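Local coordinates for protein Bd0816 (Bdellovibrio bacteriovorus HD100, PDB 5CER) that probably acts as a serine-type D-Ala-D-Ala carboxypeptidase of the peptidase S13 family, trimming the peptide stems of bacterial cell-wall peptidoglycan, at residues N64-L69 against K98-T103; D76-R81 against L113-P118; F86-L91 against E170-E175; V324-T329 against D350-S355. The protein carries 2 engineered substitutions. All blocks are in the same frame, centred on the assembly; numbering follows the deposited sequence.

Contact 1: N64-L69 against K98-T103; sequences NGSMDL and KIENLT
Met67 and Leu69 pair in parallel with Ile99 and Leu102, joining the two strands of a beta-alpha-beta unit whose helix is 81-93. One residue more is spent on the second strand between the bridges, a beta bulge, and the chain turns a corner at Glu100. Met67 N gives a nearly straight bond to Lys98 O, and Met67 O takes Glu100 N at 2.7 Å; past the bulge, Leu69 N bonds Asn101 O at 2.9 Å.

Asp68 lies opposite the bulge, between the two bridged residues of its strand. Its CB lies 3.7 Å from Asn101 O, and CG, beside the backbone N (chi1 -73°), brings the carboxylate across to Asn101; carboxylate and amide point the same way, planes 17° apart. At the tip, Asp68 OD1 accepts Asn101 N at 3.0 Å on its anti side, the donor 33° out of the carboxylate plane, while Asp68 OD2 lies 3.9 Å from the amide oxygen Asn101 OD1, two acceptors without a bond. A short acidic side chain suits this place, since it reaches the N-H that the bulge turns toward it. Glu100 directs OE1 to Arg177 in a salt bridge.

On the other face of the sheet, Ile99 CG2 meets Leu69 CB at 3.8 Å. Before the strand, Asn64 closes an Asx turn: OD1, also bonded to Thr62, accepts both Ser66 N at 3.1 Å and Ser66 OG at 3.0 Å.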
loop_
_atom_site.group_PDB
_atom_site.type_symbol
_atom_site.label_atom_id
_atom_site.label_comp_id
_atom_site.label_asym_id
_atom_site.label_seq_id
_atom_site.Cartn_x
_atom_site.Cartn_y
_atom_site.Cartn_z
ATOM N N ASN A 64 -31.161 -27.650 -21.604
ATOM C CA ASN A 64 -30.289 -28.682 -20.984
ATOM C C ASN A 64 -30.214 -28.619 -19.440
ATOM O O ASN A 64 -29.673 -29.538 -18.819
ATOM C CB ASN A 64 -28.859 -28.683 -21.575
ATOM C CG ASN A 64 -28.210 -27.311 -21.574
ATOM O OD1 ASN A 64 -28.400 -26.542 -20.666
ATOM N ND2 ASN A 64 -27.450 -27.009 -22.601
ATOM N N GLY A 65 -30.757 -27.560 -18.831
ATOM C CA GLY A 65 -30.786 -27.424 -17.367
ATOM C C GLY A 65 -29.688 -26.578 -16.784
ATOM O O GLY A 65 -29.565 -26.507 -15.574
ATOM N N SER A 66 -28.893 -25.949 -17.642
ATOM C CA SER A 66 -27.926 -24.916 -17.229
ATOM C C SER A 66 -28.572 -23.514 -17.304
ATOM O O SER A 66 -29.766 -23.396 -17.526
ATOM C CB SER A 66 -26.634 -24.996 -18.088
ATOM O OG SER A 66 -26.334 -26.306 -18.559
ATOM N N MET A 67 -27.795 -22.477 -17.049
ATOM C CA MET A 67 -28.257 -21.109 -17.159
ATOM C C MET A 67 -27.496 -20.361 -18.266
ATOM O O MET A 67 -26.356 -20.672 -18.557
ATOM C CB MET A 67 -28.051 -20.375 -15.823
ATOM C CG MET A 67 -28.920 -20.802 -14.641
ATOM S SD MET A 67 -30.701 -20.774 -14.899
ATOM C CE MET A 67 -31.390 -20.214 -13.360
ATOM N N ASP A 68 -28.180 -19.461 -18.954
ATOM C CA ASP A 68 -27.529 -18.342 -19.615
ATOM C C ASP A 68 -27.423 -17.235 -18.553
ATOM O O ASP A 68 -28.282 -17.124 -17.665
ATOM C CB ASP A 68 -28.315 -17.819 -20.824
ATOM C CG ASP A 68 -28.262 -18.759 -22.061
ATOM O OD1 ASP A 68 -27.357 -19.590 -22.160
ATOM O OD2 ASP A 68 -29.160 -18.658 -22.923
ATOM N N LEU A 69 -26.371 -16.436 -18.658
ATOM C CA LEU A 69 -26.110 -15.345 -17.747
ATOM C C LEU A 69 -25.746 -14.063 -18.541
ATOM O O LEU A 69 -24.810 -14.062 -19.346
ATOM C CB LEU A 69 -24.949 -15.720 -16.825
ATOM C CG LEU A 69 -24.365 -14.648 -15.901
ATOM C CD1 LEU A 69 -25.449 -13.879 -15.146
ATOM C CD2 LEU A 69 -23.459 -15.334 -14.898
ATOM N N LYS A 98 -23.405 -24.468 -13.927
ATOM C CA LYS A 98 -23.083 -24.478 -15.360
ATOM C C LYS A 98 -23.731 -23.306 -16.060
ATOM O O LYS A 98 -24.933 -23.108 -15.919
ATOM C CB LYS A 98 -23.595 -25.795 -15.987
ATOM C CG LYS A 98 -22.765 -27.010 -15.611
ATOM C CD LYS A 98 -23.160 -28.277 -16.379
ATOM C CE LYS A 98 -22.686 -29.494 -15.645
ATOM N NZ LYS A 98 -22.467 -30.687 -16.504
ATOM N N ILE A 99 -22.929 -22.539 -16.790
ATOM C CA ILE A 99 -23.421 -21.453 -17.603
ATOM C C ILE A 99 -23.216 -21.790 -19.075
ATOM O O ILE A 99 -22.094 -22.084 -19.483
ATOM C CB ILE A 99 -22.695 -20.116 -17.353
ATOM C CG1 ILE A 99 -22.433 -19.837 -15.859
ATOM C CG2 ILE A 99 -23.403 -18.961 -18.096
ATOM C CD1 ILE A 99 -23.608 -19.566 -14.957
ATOM N N GLU A 100 -24.280 -21.742 -19.880
ATOM C CA GLU A 100 -24.137 -21.906 -21.342
ATOM C C GLU A 100 -23.534 -20.644 -21.961
ATOM O O GLU A 100 -22.354 -20.636 -22.295
ATOM C CB GLU A 100 -25.473 -22.210 -22.011
ATOM C CG GLU A 100 -25.922 -23.656 -21.969
ATOM C CD GLU A 100 -24.897 -24.620 -22.524
ATOM O OE1 GLU A 100 -24.598 -24.517 -23.718
ATOM O OE2 GLU A 100 -24.450 -25.517 -21.776
ATOM N N ASN A 101 -24.347 -19.593 -22.086
ATOM C CA ASN A 101 -23.949 -18.334 -22.704
ATOM C C ASN A 101 -23.803 -17.274 -21.631
ATOM O O ASN A 101 -24.782 -16.879 -20.984
ATOM C CB ASN A 101 -25.002 -17.833 -23.692
ATOM C CG ASN A 101 -25.131 -18.679 -24.925
ATOM O OD1 ASN A 101 -26.217 -18.743 -25.525
ATOM N ND2 ASN A 101 -24.091 -19.372 -25.280
ATOM N N LEU A 102 -22.564 -16.824 -21.459
ATOM C CA LEU A 102 -22.247 -15.776 -20.543
ATOM C C LEU A 102 -21.987 -14.524 -21.400
ATOM O O LEU A 102 -20.993 -14.435 -22.105
ATOM C CB LEU A 102 -21.039 -16.177 -19.693
ATOM C CG LEU A 102 -20.803 -15.455 -18.354
ATOM C CD1 LEU A 102 -19.984 -16.154 -17.259
ATOM C CD2 LEU A 102 -20.104 -14.223 -18.767
ATOM N N THR A 103 -22.881 -13.560 -21.311
ATOM C CA THR A 103 -22.655 -12.248 -21.888
ATOM C C THR A 103 -22.440 -11.222 -20.787
ATOM O O THR A 103 -22.732 -11.483 -19.614
ATOM C CB THR A 103 -23.837 -11.840 -22.795
ATOM O OG1 THR A 103 -25.023 -11.623 -22.016
ATOM C CG2 THR A 103 -24.120 -12.913 -23.811
#

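Contact 2: D76-R81 against L113-P118; sequences DPIFGR and LAEESP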
loop_
_atom_site.group_PDB
_atom_site.type_symbol
_atom_site.label_atom_id
_atom_site.label_comp_id
_atom_site.label_asym_id
_atom_site.label_seq_id
_atom_site.Cartn_x
_atom_site.Cartn_y
_atom_site.Cartn_z
ATOM N N ASP A 76 -17.743 -1.939 -10.931
ATOM C CA ASP A 76 -17.103 -2.280 -9.676
ATOM C C ASP A 76 -15.551 -2.344 -9.800
ATOM O O ASP A 76 -15.007 -3.162 -10.554
ATOM C CB ASP A 76 -17.673 -3.610 -9.170
ATOM C CG ASP A 76 -17.218 -3.953 -7.743
ATOM O OD1 ASP A 76 -16.130 -3.520 -7.327
ATOM O OD2 ASP A 76 -17.971 -4.679 -7.048
ATOM N N PRO A 77 -14.845 -1.471 -9.068
ATOM C CA PRO A 77 -13.421 -1.352 -9.282
ATOM C C PRO A 77 -12.585 -2.342 -8.490
ATOM O O PRO A 77 -11.345 -2.249 -8.541
ATOM C CB PRO A 77 -13.137 0.084 -8.809
ATOM C CG PRO A 77 -14.123 0.271 -7.711
ATOM C CD PRO A 77 -15.370 -0.360 -8.256
ATOM N N ILE A 78 -13.212 -3.229 -7.731
ATOM C CA ILE A 78 -12.498 -4.286 -7.007
ATOM C C ILE A 78 -12.966 -5.693 -7.437
ATOM O O ILE A 78 -12.744 -6.673 -6.732
ATOM C CB ILE A 78 -12.593 -4.046 -5.473
ATOM C CG1 ILE A 78 -11.452 -4.776 -4.727
ATOM C CG2 ILE A 78 -13.981 -4.379 -4.935
ATOM C CD1 ILE A 78 -11.258 -4.316 -3.303
ATOM N N PHE A 79 -13.585 -5.783 -8.621
ATOM C CA PHE A 79 -14.088 -7.057 -9.146
ATOM C C PHE A 79 -12.924 -7.809 -9.802
ATOM O O PHE A 79 -12.452 -7.438 -10.877
ATOM C CB PHE A 79 -15.248 -6.842 -10.120
ATOM C CG PHE A 79 -16.272 -7.936 -10.075
ATOM C CD1 PHE A 79 -15.904 -9.247 -10.302
ATOM C CD2 PHE A 79 -17.634 -7.649 -9.842
ATOM C CE1 PHE A 79 -16.851 -10.270 -10.277
ATOM C CE2 PHE A 79 -18.590 -8.664 -9.818
ATOM C CZ PHE A 79 -18.195 -9.976 -10.043
ATOM N N GLY A 80 -12.456 -8.841 -9.120
ATOM C CA GLY A 80 -11.398 -9.718 -9.638
ATOM C C GLY A 80 -11.524 -11.132 -9.086
ATOM O O GLY A 80 -12.647 -11.613 -8.886
ATOM N N ARG A 81 -10.398 -11.745 -8.746
ATOM C CA ARG A 81 -10.365 -13.074 -8.167
ATOM C C ARG A 81 -11.329 -13.223 -6.995
ATOM O O ARG A 81 -12.153 -14.131 -7.008
ATOM C CB ARG A 81 -8.958 -13.428 -7.694
ATOM C CG ARG A 81 -8.813 -14.844 -7.091
ATOM C CD ARG A 81 -7.509 -15.017 -6.293
ATOM N NE ARG A 81 -6.338 -14.773 -7.124
ATOM C CZ ARG A 81 -5.606 -15.661 -7.790
ATOM N NH1 ARG A 81 -5.898 -16.952 -7.811
ATOM N NH2 ARG A 81 -4.557 -15.207 -8.482
ATOM N N LEU A 113 -6.414 -9.947 -11.210
ATOM C CA LEU A 113 -5.417 -9.556 -10.246
ATOM C C LEU A 113 -5.628 -8.136 -9.670
ATOM O O LEU A 113 -4.689 -7.568 -9.128
ATOM C CB LEU A 113 -4.031 -9.683 -10.865
ATOM C CG LEU A 113 -3.705 -11.062 -11.518
ATOM C CD1 LEU A 113 -2.366 -11.030 -12.212
ATOM C CD2 LEU A 113 -3.730 -12.162 -10.471
ATOM N N ALA A 114 -6.883 -7.657 -9.642
ATOM C CA ALA A 114 -7.253 -6.379 -9.027
ATOM C C ALA A 114 -6.641 -6.075 -7.639
ATOM O O ALA A 114 -6.306 -4.941 -7.360
ATOM C CB ALA A 114 -8.768 -6.269 -8.958
ATOM N N GLU A 115 -6.572 -7.062 -6.766
ATOM C CA GLU A 115 -6.053 -6.885 -5.436
ATOM C C GLU A 115 -4.656 -7.488 -5.268
ATOM O O GLU A 115 -4.222 -7.719 -4.116
ATOM C CB GLU A 115 -6.973 -7.537 -4.417
ATOM C CG GLU A 115 -8.375 -6.988 -4.347
ATOM C CD GLU A 115 -9.122 -7.635 -3.179
ATOM O OE1 GLU A 115 -8.873 -7.242 -2.002
ATOM O OE2 GLU A 115 -9.905 -8.573 -3.447
ATOM N N GLU A 116 -3.952 -7.750 -6.371
ATOM C CA GLU A 116 -2.650 -8.463 -6.323
ATOM C C GLU A 116 -1.627 -7.783 -7.209
ATOM O O GLU A 116 -1.973 -6.946 -8.067
ATOM C CB GLU A 116 -2.821 -9.902 -6.783
ATOM C CG GLU A 116 -3.623 -10.761 -5.822
ATOM C CD GLU A 116 -4.146 -12.038 -6.445
ATOM O OE1 GLU A 116 -3.348 -12.920 -6.752
ATOM O OE2 GLU A 116 -5.365 -12.158 -6.656
ATOM N N SER A 117 -0.362 -8.075 -6.952
ATOM C CA SER A 117 0.708 -7.714 -7.876
ATOM C C SER A 117 0.519 -8.429 -9.202
ATOM O O SER A 117 0.096 -9.584 -9.230
ATOM C CB SER A 117 2.045 -8.110 -7.318
ATOM O OG SER A 117 2.330 -7.332 -6.171
ATOM N N PRO A 118 0.824 -7.774 -10.329
ATOM C CA PRO A 118 1.428 -6.435 -10.389
ATOM C C PRO A 118 0.420 -5.265 -10.556
ATOM O O PRO A 118 0.848 -4.150 -10.847
ATOM C CB PRO A 118 2.287 -6.551 -11.651
ATOM C CG PRO A 118 1.448 -7.398 -12.571
ATOM C CD PRO A 118 0.729 -8.377 -11.680
#
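Arg81 and Glu116 meet at about a right angle, their guanidinium and carboxylate planes 44° apart. The carboxylate comes to the guanidinium edge: Arg81 NE donates to Glu116 OE2 at 2.8 Å, almost in the guanidinium plane and on the syn side of the oxygen, while NH2 adds a weak bond to OE1 at 3.1 Å. Arg81 runs out extended through CB and CG, then bends at CD (chi3 -59°), which turns NE to the acid. Its NH1 is held by Tyr85 and Leu113 CD2 lies 3.7 Å from NH2, so several neighbours limit the rotation of the group.

The contact joins two loops, each holding a type I beta turn (Asp76 to Phe79 and Leu113 to Glu116); the first leads into helix 81-93, with Gly80 at the N-cap position. Where the two backbones run nearest, Gly80 CA lies 4.4 Å from Ala114 CB; a residue without a side chain facing one with a single methyl suits so close an approach.

Ile78 lies aslant Glu115, its CG1 against Glu115 CG at 3.8 Å and against the carboxylate carbon; that buried carboxylate is engaged by Arg209 and Asn82. Asp76 OD1 accepts Ile78 N at 3.0 Å in an Asx turn.

Contact 3: F86-L91 against E170-E175; sequences FLISEL and EKPTIE
Ile88 reaches from helix 81-93 to Pro172 and Ile174 with separate branches. CG2 stands anti to the backbone N and beside the carbonyl carbon, where it rests 4.0 Å from Pro172 CB and 3.8 Å from the carbonyl carbon of Thr173. CG1 takes the other direction (chi1 -68°), and with chi2 at 180° the chain is fully extended, carrying CD1 to Ile174 CG2 at 3.6 Å. A beta-branched residue suits this position because its two arms touch successive parts of one passing chain.

Ile174 is placed differently. Its CG1 is anti to N, which leaves CG2 between N and the carbonyl carbon and facing Ile88. The CD1 end bends round (chi2 74°) to Leu91 CD1, 4.1 Å away, one helical turn beyond Ile88.

Pro172 packs on the helix backbone itself, its CB 4.0 Å from Ser89 CA. The small Ser89 lets the ring settle there, while its OG turns to Leu169 N. The segment 170-175 thereby passes along the helix just before entering strand 175-181, which lies beside strand 98-104 in the mixed sheet; Phe145 of helix 130-145 also covers Ile88 and Ile174.

No hydrogen bond joins the two segments, so between them the fit rests on the shapes of aliphatic groups and on the exclusion of water from buried Ile88, Leu91, Pro172 and Ile174.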
loop_
_atom_site.group_PDB
_atom_site.type_symbol
_atom_site.label_atom_id
_atom_site.label_comp_id
_atom_site.label_asym_id
_atom_site.label_seq_id
_atom_site.Cartn_x
_atom_site.Cartn_y
_atom_site.Cartn_z
ATOM N N PHE A 86 -16.262 -15.538 -4.529
ATOM C CA PHE A 86 -17.493 -15.355 -3.753
ATOM C C PHE A 86 -18.748 -15.561 -4.629
ATOM O O PHE A 86 -19.710 -16.207 -4.189
ATOM C CB PHE A 86 -17.502 -13.956 -3.059
ATOM C CG PHE A 86 -18.752 -13.668 -2.284
ATOM C CD1 PHE A 86 -18.981 -14.289 -1.072
ATOM C CD2 PHE A 86 -19.734 -12.833 -2.803
ATOM C CE1 PHE A 86 -20.139 -14.029 -0.333
ATOM C CE2 PHE A 86 -20.893 -12.570 -2.081
ATOM C CZ PHE A 86 -21.101 -13.170 -0.855
ATOM N N LEU A 87 -18.722 -15.009 -5.848
ATOM C CA LEU A 87 -19.839 -15.124 -6.784
ATOM C C LEU A 87 -20.063 -16.587 -7.164
ATOM O O LEU A 87 -21.214 -17.039 -7.301
ATOM C CB LEU A 87 -19.597 -14.292 -8.054
ATOM C CG LEU A 87 -20.600 -14.473 -9.196
ATOM C CD1 LEU A 87 -22.003 -14.075 -8.754
ATOM C CD2 LEU A 87 -20.198 -13.718 -10.437
ATOM N N ILE A 88 -18.973 -17.323 -7.332
ATOM C CA ILE A 88 -19.061 -18.750 -7.669
ATOM C C ILE A 88 -19.705 -19.534 -6.534
ATOM O O ILE A 88 -20.594 -20.352 -6.795
ATOM C CB ILE A 88 -17.683 -19.318 -8.065
ATOM C CG1 ILE A 88 -17.264 -18.675 -9.404
ATOM C CG2 ILE A 88 -17.710 -20.844 -8.182
ATOM C CD1 ILE A 88 -15.919 -19.100 -9.971
ATOM N N SER A 89 -19.264 -19.295 -5.305
ATOM C CA SER A 89 -19.919 -19.854 -4.121
ATOM C C SER A 89 -21.419 -19.550 -4.131
ATOM O O SER A 89 -22.250 -20.450 -4.005
ATOM C CB SER A 89 -19.275 -19.308 -2.821
ATOM O OG SER A 89 -20.001 -19.699 -1.669
ATOM N N GLU A 90 -21.738 -18.277 -4.337
ATOM C CA GLU A 90 -23.111 -17.801 -4.376
ATOM C C GLU A 90 -23.959 -18.446 -5.455
ATOM O O GLU A 90 -25.137 -18.760 -5.226
ATOM C CB GLU A 90 -23.155 -16.289 -4.544
ATOM C CG GLU A 90 -22.792 -15.528 -3.279
ATOM C CD GLU A 90 -23.762 -15.853 -2.157
ATOM O OE1 GLU A 90 -24.915 -15.365 -2.212
ATOM O OE2 GLU A 90 -23.360 -16.594 -1.219
ATOM N N LEU A 91 -23.387 -18.630 -6.637
ATOM C CA LEU A 91 -24.102 -19.272 -7.737
ATOM C C LEU A 91 -24.483 -20.720 -7.362
ATOM O O LEU A 91 -25.617 -21.171 -7.632
ATOM C CB LEU A 91 -23.299 -19.204 -9.044
ATOM C CG LEU A 91 -23.322 -17.823 -9.692
ATOM C CD1 LEU A 91 -22.269 -17.714 -10.796
ATOM C CD2 LEU A 91 -24.694 -17.468 -10.245
ATOM N N GLU A 170 -17.187 -24.631 0.949
ATOM C CA GLU A 170 -15.840 -25.209 0.914
ATOM C C GLU A 170 -15.276 -25.384 -0.503
ATOM O O GLU A 170 -14.123 -25.046 -0.754
ATOM C CB GLU A 170 -15.778 -26.569 1.601
ATOM C CG GLU A 170 -14.386 -26.860 2.141
ATOM C CD GLU A 170 -14.283 -28.192 2.852
ATOM O OE1 GLU A 170 -15.334 -28.736 3.293
ATOM O OE2 GLU A 170 -13.134 -28.698 2.974
ATOM N N LYS A 171 -16.102 -25.875 -1.417
ATOM C CA LYS A 171 -15.578 -26.468 -2.660
ATOM C C LYS A 171 -16.513 -26.274 -3.873
ATOM O O LYS A 171 -16.935 -27.230 -4.509
ATOM C CB LYS A 171 -15.150 -27.928 -2.354
ATOM C CG LYS A 171 -14.650 -28.832 -3.532
ATOM C CD LYS A 171 -13.127 -28.772 -3.743
ATOM C CE LYS A 171 -12.483 -29.868 -4.681
ATOM N NZ LYS A 171 -13.315 -31.052 -5.102
ATOM N N PRO A 172 -16.827 -25.014 -4.200
ATOM C CA PRO A 172 -17.698 -24.747 -5.329
ATOM C C PRO A 172 -16.969 -24.763 -6.643
ATOM O O PRO A 172 -15.720 -24.653 -6.697
ATOM C CB PRO A 172 -18.152 -23.328 -5.063
ATOM C CG PRO A 172 -16.936 -22.674 -4.468
ATOM C CD PRO A 172 -16.345 -23.750 -3.586
ATOM N N THR A 173 -17.727 -24.966 -7.704
ATOM C CA THR A 173 -17.212 -24.900 -9.086
ATOM C C THR A 173 -18.201 -24.182 -9.977
ATOM O O THR A 173 -19.368 -24.072 -9.632
ATOM C CB THR A 173 -16.892 -26.304 -9.703
ATOM O OG1 THR A 173 -18.114 -26.908 -10.056
ATOM C CG2 THR A 173 -16.132 -27.237 -8.763
ATOM N N ILE A 174 -17.698 -23.743 -11.128
ATOM C CA ILE A 174 -18.503 -23.229 -12.208
ATOM C C ILE A 174 -17.917 -23.713 -13.553
ATOM O O ILE A 174 -16.726 -24.015 -13.648
ATOM C CB ILE A 174 -18.568 -21.686 -12.143
ATOM C CG1 ILE A 174 -19.794 -21.155 -12.898
ATOM C CG2 ILE A 174 -17.297 -21.052 -12.676
ATOM C CD1 ILE A 174 -21.090 -21.370 -12.165
ATOM N N GLU A 175 -18.783 -23.882 -14.550
ATOM C CA GLU A 175 -18.384 -24.158 -15.938
ATOM C C GLU A 175 -19.064 -23.111 -16.799
ATOM O O GLU A 175 -20.239 -22.812 -16.590
ATOM C CB GLU A 175 -18.869 -25.516 -16.387
ATOM C CG GLU A 175 -18.056 -26.704 -15.945
ATOM C CD GLU A 175 -18.573 -28.005 -16.549
ATOM O OE1 GLU A 175 -19.492 -28.004 -17.421
ATOM O OE2 GLU A 175 -18.051 -29.061 -16.152
#

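Contact 4: V324-T329 against D350-S355; sequences VNKAKT and DMDQSS
Lys326 reaches two aspartates from a type I beta turn, Val324 to Ala327, that connects strands 317-324 and 327-336 as a beta hairpin of the antiparallel sheet. Its NZ forms salt bridges to Asp352 OD1 at 2.7 Å and Asp350 OD1 at 2.9 Å. The first oxygen is met on its syn side, 34° out of the carboxylate plane; the second uses its anti lone pair. A bend at chi2 (-56°) followed by an extended tail carries the ammonium between the acids, which would be expected to favour its charged form.

Beside this network Met351 N donates to Asn325 O at 3.3 Å, and the methionine stem crosses the Asn325 side chain at about a right angle, Met351 CG lying 3.6 Å from Asn325 OD1. A long unbranched methionine suits the spot, since its bend at chi2 lets CG lie on Asn325 while CE comes near Val324 O.

Farther out, Asp350 OD2 accepts from Met1 N, and Asp350 N donates to Asp357 OD2 of helix 356-375, while Asn325 O also receives Thr349 OG1. The loop 350-355 closes on itself ahead of that helix: Asp350 O accepts both Gln353 N at 2.9 Å and Ser354 N at 3.0 Å.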
loop_
_atom_site.group_PDB
_atom_site.type_symbol
_atom_site.label_atom_id
_atom_site.label_comp_id
_atom_site.label_asym_id
_atom_site.label_seq_id
_atom_site.Cartn_x
_atom_site.Cartn_y
_atom_site.Cartn_z
ATOM N N VAL A 324 7.313 7.192 -5.692
ATOM C CA VAL A 324 7.639 7.177 -7.140
ATOM C C VAL A 324 9.136 7.459 -7.227
ATOM O O VAL A 324 9.753 7.702 -6.207
ATOM C CB VAL A 324 6.824 8.161 -8.018
ATOM C CG1 VAL A 324 5.341 7.781 -7.998
ATOM C CG2 VAL A 324 6.983 9.568 -7.535
ATOM N N ASN A 325 9.702 7.367 -8.444
ATOM C CA ASN A 325 11.137 7.522 -8.609
ATOM C C ASN A 325 11.654 8.879 -8.102
ATOM O O ASN A 325 12.737 8.925 -7.524
ATOM C CB ASN A 325 11.541 7.305 -10.046
ATOM C CG ASN A 325 11.524 5.845 -10.450
ATOM O OD1 ASN A 325 11.409 4.947 -9.623
ATOM N ND2 ASN A 325 11.620 5.601 -11.742
ATOM N N LYS A 326 10.841 9.933 -8.274
ATOM C CA LYS A 326 11.208 11.284 -7.870
ATOM C C LYS A 326 10.656 11.757 -6.512
ATOM O O LYS A 326 10.906 12.910 -6.115
ATOM C CB LYS A 326 10.826 12.302 -8.955
ATOM C CG LYS A 326 11.501 12.073 -10.266
ATOM C CD LYS A 326 13.004 12.057 -10.118
ATOM C CE LYS A 326 13.693 12.046 -11.449
ATOM N NZ LYS A 326 15.164 11.887 -11.302
ATOM N N ALA A 327 9.901 10.915 -5.809
ATOM C CA ALA A 327 9.301 11.365 -4.551
ATOM C C ALA A 327 9.000 10.260 -3.548
ATOM O O ALA A 327 8.687 9.126 -3.914
ATOM C CB ALA A 327 8.031 12.189 -4.851
ATOM N N LYS A 328 9.061 10.661 -2.278
ATOM C CA LYS A 328 8.634 9.872 -1.163
ATOM C C LYS A 328 7.757 10.750 -0.318
ATOM O O LYS A 328 8.196 11.824 0.135
ATOM C CB LYS A 328 9.830 9.404 -0.372
ATOM C CG LYS A 328 9.520 8.213 0.555
ATOM C CD LYS A 328 9.473 6.937 -0.258
ATOM C CE LYS A 328 9.156 5.742 0.591
ATOM N NZ LYS A 328 7.692 5.703 0.844
ATOM N N THR A 329 6.518 10.317 -0.080
ATOM C CA THR A 329 5.524 11.206 0.518
ATOM C C THR A 329 4.712 10.494 1.621
ATOM O O THR A 329 4.621 9.261 1.658
ATOM C CB THR A 329 4.536 11.756 -0.534
ATOM O OG1 THR A 329 3.764 10.691 -1.051
ATOM C CG2 THR A 329 5.225 12.481 -1.693
ATOM N N ASP A 350 15.805 10.535 -6.128
ATOM C CA ASP A 350 16.248 10.208 -7.523
ATOM C C ASP A 350 16.746 8.768 -7.637
ATOM O O ASP A 350 17.933 8.481 -7.452
ATOM C CB ASP A 350 17.401 11.136 -7.998
ATOM C CG ASP A 350 17.038 12.637 -7.972
ATOM O OD1 ASP A 350 16.323 13.083 -8.917
ATOM O OD2 ASP A 350 17.525 13.322 -7.038
ATOM N N MET A 351 15.832 7.856 -7.920
ATOM C CA MET A 351 16.200 6.448 -8.064
ATOM C C MET A 351 17.190 6.248 -9.154
ATOM O O MET A 351 18.007 5.360 -9.069
ATOM C CB MET A 351 15.004 5.607 -8.373
ATOM C CG MET A 351 13.983 5.609 -7.265
ATOM S SD MET A 351 14.544 5.093 -5.621
ATOM C CE MET A 351 12.912 5.451 -4.891
ATOM N N ASP A 352 17.109 7.055 -10.196
ATOM C CA ASP A 352 18.087 6.997 -11.252
ATOM C C ASP A 352 19.537 7.314 -10.787
ATOM O O ASP A 352 20.494 6.909 -11.468
ATOM C CB ASP A 352 17.689 7.898 -12.435
ATOM C CG ASP A 352 17.608 9.345 -12.056
ATOM O OD1 ASP A 352 16.780 9.693 -11.196
ATOM O OD2 ASP A 352 18.390 10.140 -12.599
ATOM N N GLN A 353 19.704 8.053 -9.702
ATOM C CA GLN A 353 21.022 8.279 -9.117
ATOM C C GLN A 353 21.337 7.125 -8.194
ATOM O O GLN A 353 22.375 6.490 -8.350
ATOM C CB GLN A 353 21.081 9.611 -8.364
ATOM C CG GLN A 353 20.930 10.840 -9.248
ATOM C CD GLN A 353 20.685 12.142 -8.486
ATOM O OE1 GLN A 353 21.094 12.314 -7.331
ATOM N NE2 GLN A 353 20.036 13.100 -9.162
ATOM N N SER A 354 20.412 6.774 -7.287
ATOM C CA SER A 354 20.551 5.562 -6.493
ATOM C C SER A 354 19.219 5.075 -5.962
ATOM O O SER A 354 18.433 5.854 -5.429
ATOM C CB SER A 354 21.482 5.808 -5.324
ATOM O OG SER A 354 21.711 4.607 -4.601
ATOM N N SER A 355 18.994 3.770 -6.056
ATOM C CA SER A 355 17.828 3.180 -5.445
ATOM C C SER A 355 17.884 3.207 -3.931
ATOM O O SER A 355 16.845 3.034 -3.312
ATOM C CB SER A 355 17.599 1.738 -5.895
ATOM O OG SER A 355 17.278 1.685 -7.273
#

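How the contacts relate
Contacts 1 and 3 hold one beta-alpha-beta unit from two directions: contact 1 pairs its strands, and contact 3 packs its helix against the chain entering the next strand. They touch where Ile99 N meets Glu175 O and where Ile99 approaches Ile174. Contact 2 lies at the start of the same helix, nearest the chain's centre, and reaches contact 3 through Phe79 and Leu87. Contact 4 stands apart in a different, wholly antiparallel sheet, its centre about 51 Å from that of contact 1. Contacts 2 and 3 are buried, the former mixing ions with apolar stems and the latter almost wholly apolar, with no hydrogen bond across it; contacts 1 and 4 are partly buried, relying on backbone bonds and on charge respectively.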